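Local structure of ethylbenzene dehydrogenase alpha-subunit (Aromatoleum aromaticum, 2IVF) at residues V120-K129 and P262-E270. The protein is the large subunit of a molybdenum enzyme of the molybdopterin oxidoreductase family, binding a molybdenum atom, two pterin guanine dinucleotides and an iron/sulfur cluster. Numbering follows the deposited sequence.
With SF4 (iron/sulfur cluster), chain K.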
# COMPACT_ATOMS: atom_id res chain seq x y z
N VAL A 120 -16.76 -15.86 -6.93
CA VAL A 120 -15.33 -15.95 -6.79
C VAL A 120 -14.99 -15.93 -5.32
O VAL A 120 -15.62 -15.21 -4.52
CB VAL A 120 -14.63 -14.76 -7.49
CG1 VAL A 120 -13.09 -14.82 -7.26
CG2 VAL A 120 -15.03 -14.70 -9.01
N ASP A 121 -14.00 -16.73 -4.95
CA ASP A 121 -13.52 -16.73 -3.57
C ASP A 121 -12.70 -15.48 -3.28
O ASP A 121 -12.55 -14.58 -4.13
CB ASP A 121 -12.78 -18.05 -3.22
CG ASP A 121 -11.46 -18.25 -4.01
OD1 ASP A 121 -10.81 -17.26 -4.37
OD2 ASP A 121 -11.09 -19.44 -4.31
N TYR A 122 -12.29 -15.36 -2.01
CA TYR A 122 -11.59 -14.16 -1.57
C TYR A 122 -10.05 -14.38 -1.61
O TYR A 122 -9.30 -13.49 -1.20
CB TYR A 122 -11.99 -13.77 -0.16
CG TYR A 122 -13.32 -13.08 -0.01
CD1 TYR A 122 -14.49 -13.80 -0.07
CD2 TYR A 122 -13.40 -11.70 0.26
CE1 TYR A 122 -15.73 -13.18 0.09
CE2 TYR A 122 -14.66 -11.06 0.42
CZ TYR A 122 -15.80 -11.81 0.35
OH TYR A 122 -17.04 -11.24 0.51
N ASN A 123 -9.61 -15.54 -2.10
CA ASN A 123 -8.22 -15.92 -1.99
C ASN A 123 -7.32 -15.17 -2.96
O ASN A 123 -7.75 -14.87 -4.08
CB ASN A 123 -8.09 -17.39 -2.23
CG ASN A 123 -8.72 -18.19 -1.13
OD1 ASN A 123 -8.60 -17.83 0.04
ND2 ASN A 123 -9.37 -19.27 -1.49
N PRO A 124 -6.05 -14.95 -2.61
CA PRO A 124 -5.40 -15.27 -1.35
C PRO A 124 -5.50 -14.21 -0.30
O PRO A 124 -4.98 -14.43 0.80
CB PRO A 124 -3.93 -15.41 -1.75
CG PRO A 124 -3.74 -14.45 -2.89
CD PRO A 124 -5.09 -14.42 -3.61
N LEU A 125 -6.09 -13.08 -0.65
CA LEU A 125 -6.04 -11.89 0.19
C LEU A 125 -4.60 -11.39 0.30
O LEU A 125 -3.73 -11.81 -0.47
CB LEU A 125 -6.64 -12.16 1.60
CG LEU A 125 -8.16 -12.45 1.65
CD1 LEU A 125 -8.51 -13.00 3.04
CD2 LEU A 125 -9.00 -11.20 1.22
N GLY A 126 -4.37 -10.44 1.21
CA GLY A 126 -3.05 -9.95 1.45
C GLY A 126 -2.68 -8.70 0.65
O GLY A 126 -3.41 -8.24 -0.24
N CYS A 127 -1.55 -8.13 1.06
CA CYS A 127 -0.95 -7.01 0.37
C CYS A 127 0.53 -6.98 0.65
O CYS A 127 1.06 -7.82 1.43
CB CYS A 127 -1.59 -5.74 0.78
SG CYS A 127 -1.02 -5.02 2.36
N GLN A 128 1.21 -6.02 0.04
CA GLN A 128 2.67 -6.04 0.10
C GLN A 128 3.19 -5.59 1.49
O GLN A 128 4.26 -6.02 1.93
CB GLN A 128 3.29 -5.22 -1.06
CG GLN A 128 3.24 -3.67 -0.88
CD GLN A 128 1.87 -3.08 -1.13
OE1 GLN A 128 0.84 -3.70 -0.84
NE2 GLN A 128 1.84 -1.84 -1.60
N LYS A 129 2.41 -4.76 2.19
CA LYS A 129 2.83 -4.30 3.48
C LYS A 129 2.71 -5.48 4.44
O LYS A 129 3.64 -5.77 5.17
CB LYS A 129 1.96 -3.17 3.96
CG LYS A 129 2.28 -1.83 3.31
CD LYS A 129 1.60 -1.67 1.94
CE LYS A 129 0.07 -1.59 2.04
NZ LYS A 129 -0.55 -1.53 0.68
N PRO A 262 -6.18 -3.61 -1.96
CA PRO A 262 -5.52 -4.63 -2.79
C PRO A 262 -5.94 -6.04 -2.48
O PRO A 262 -5.89 -6.87 -3.36
CB PRO A 262 -4.04 -4.43 -2.50
CG PRO A 262 -3.98 -3.73 -1.15
CD PRO A 262 -5.24 -2.90 -1.09
N SER A 263 -6.42 -6.31 -1.26
CA SER A 263 -6.83 -7.67 -0.91
C SER A 263 -8.04 -8.10 -1.71
O SER A 263 -8.20 -9.30 -1.92
CB SER A 263 -7.12 -7.86 0.58
OG SER A 263 -8.15 -7.04 1.04
N SER A 264 -8.87 -7.14 -2.15
CA SER A 264 -10.11 -7.51 -2.83
C SER A 264 -10.37 -6.78 -4.13
O SER A 264 -11.41 -6.95 -4.75
CB SER A 264 -11.28 -7.44 -1.89
OG SER A 264 -11.13 -8.48 -0.91
N TYR A 265 -9.38 -6.02 -4.56
CA TYR A 265 -9.42 -5.35 -5.88
C TYR A 265 -9.86 -6.32 -6.99
O TYR A 265 -10.58 -5.94 -7.94
CB TYR A 265 -8.02 -4.85 -6.19
CG TYR A 265 -7.81 -4.16 -7.51
CD1 TYR A 265 -7.54 -4.87 -8.65
CD2 TYR A 265 -7.71 -2.78 -7.58
CE1 TYR A 265 -7.29 -4.26 -9.84
CE2 TYR A 265 -7.43 -2.15 -8.80
CZ TYR A 265 -7.19 -2.89 -9.91
OH TYR A 265 -6.85 -2.34 -11.12
N HIS A 266 -9.40 -7.55 -6.87
CA HIS A 266 -9.68 -8.59 -7.88
C HIS A 266 -11.15 -8.72 -8.24
O HIS A 266 -11.49 -9.02 -9.40
CB HIS A 266 -9.12 -9.93 -7.43
CG HIS A 266 -9.86 -10.58 -6.30
ND1 HIS A 266 -10.89 -11.46 -6.50
CD2 HIS A 266 -9.65 -10.56 -4.96
CE1 HIS A 266 -11.31 -11.93 -5.34
NE2 HIS A 266 -10.58 -11.38 -4.38
N PHE A 267 -12.03 -8.50 -7.26
CA PHE A 267 -13.49 -8.57 -7.52
C PHE A 267 -13.90 -7.52 -8.57
O PHE A 267 -14.77 -7.77 -9.39
CB PHE A 267 -14.29 -8.38 -6.22
CG PHE A 267 -14.25 -9.58 -5.31
CD1 PHE A 267 -14.94 -10.74 -5.64
CD2 PHE A 267 -13.60 -9.51 -4.09
CE1 PHE A 267 -14.94 -11.83 -4.81
CE2 PHE A 267 -13.58 -10.62 -3.23
CZ PHE A 267 -14.27 -11.76 -3.56
N LEU A 268 -13.25 -6.36 -8.55
CA LEU A 268 -13.44 -5.34 -9.58
C LEU A 268 -12.96 -5.80 -10.96
O LEU A 268 -13.72 -5.73 -11.92
CB LEU A 268 -12.77 -4.04 -9.19
CG LEU A 268 -12.97 -2.87 -10.15
CD1 LEU A 268 -14.47 -2.38 -10.20
CD2 LEU A 268 -12.02 -1.70 -9.71
N SER A 269 -11.72 -6.29 -11.10
CA SER A 269 -11.29 -6.80 -12.39
C SER A 269 -12.03 -8.03 -12.89
O SER A 269 -12.18 -8.24 -14.09
CB SER A 269 -9.78 -7.09 -12.46
OG SER A 269 -9.46 -8.12 -11.56
N GLU A 270 -12.44 -8.89 -11.97
CA GLU A 270 -13.20 -10.06 -12.32
C GLU A 270 -14.64 -9.72 -12.69
O GLU A 270 -15.18 -10.27 -13.63
CB GLU A 270 -13.09 -11.06 -11.17
CG GLU A 270 -11.62 -11.53 -11.05
CD GLU A 270 -11.20 -12.07 -9.72
OE1 GLU A 270 -12.04 -12.07 -8.79
OE2 GLU A 270 -10.02 -12.54 -9.65
FE1 SF4 K . -2.48 -5.83 3.95
FE2 SF4 K . -4.40 -7.64 4.57
FE3 SF4 K . -2.56 -7.02 6.39
FE4 SF4 K . -4.47 -5.17 5.69
S1 SF4 K . -4.83 -7.10 6.82
S2 SF4 K . -2.16 -4.82 5.96
S3 SF4 K . -4.73 -5.71 3.49
S4 SF4 K . -2.16 -8.08 4.39
O HOH W 1 -10.66 -11.11 -1.63
O HOH W 2 -7.01 -11.52 -2.85
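Two waters, rather than direct hydrogen bonds, join Y122 and L125 to S263, S264 and H266, all buried, where the cluster-binding loop 120-129 of this molybdopterin oxidoreductase lies along the start of helix 265-274. One water donates to Y122 O and S264 OG and meets H266 NE2 at 2.8 Å; the other accepts from L125 N and donates to S263 O. S264 OG also bonds to N668. Histidine suits its place because both ring nitrogens are used: ND1 makes a nearly straight bond to E270 OE1 (2.6 Å, 174°), one turn on, in the imidazole plane but above that of the carboxylate. Together with the water at NE2, that bond fixes the imidazole's rotation. With chi1 at 176°, V120 turns CG1 away from its own N and against the same E270 OE1 (3.3 Å), covering it with an apolar branch. E270 OE2 forms salt bridges to K27 and R233 of the beta-subunit, and R233 also pairs with D121, so the contact borders the subunit interface. The edge of F267 meets the face of Y122 in a T-shaped stack, planes at 70°, F267 CZ over the ring centre. At G126, whose CA nears cluster sulfur S4, a side chain would press against L125 O, which calls for glycine. The compact ring of P262 packs its CG 3.7 Å from C127 CB, while C127 SG binds iron FE1 at 2.3 Å.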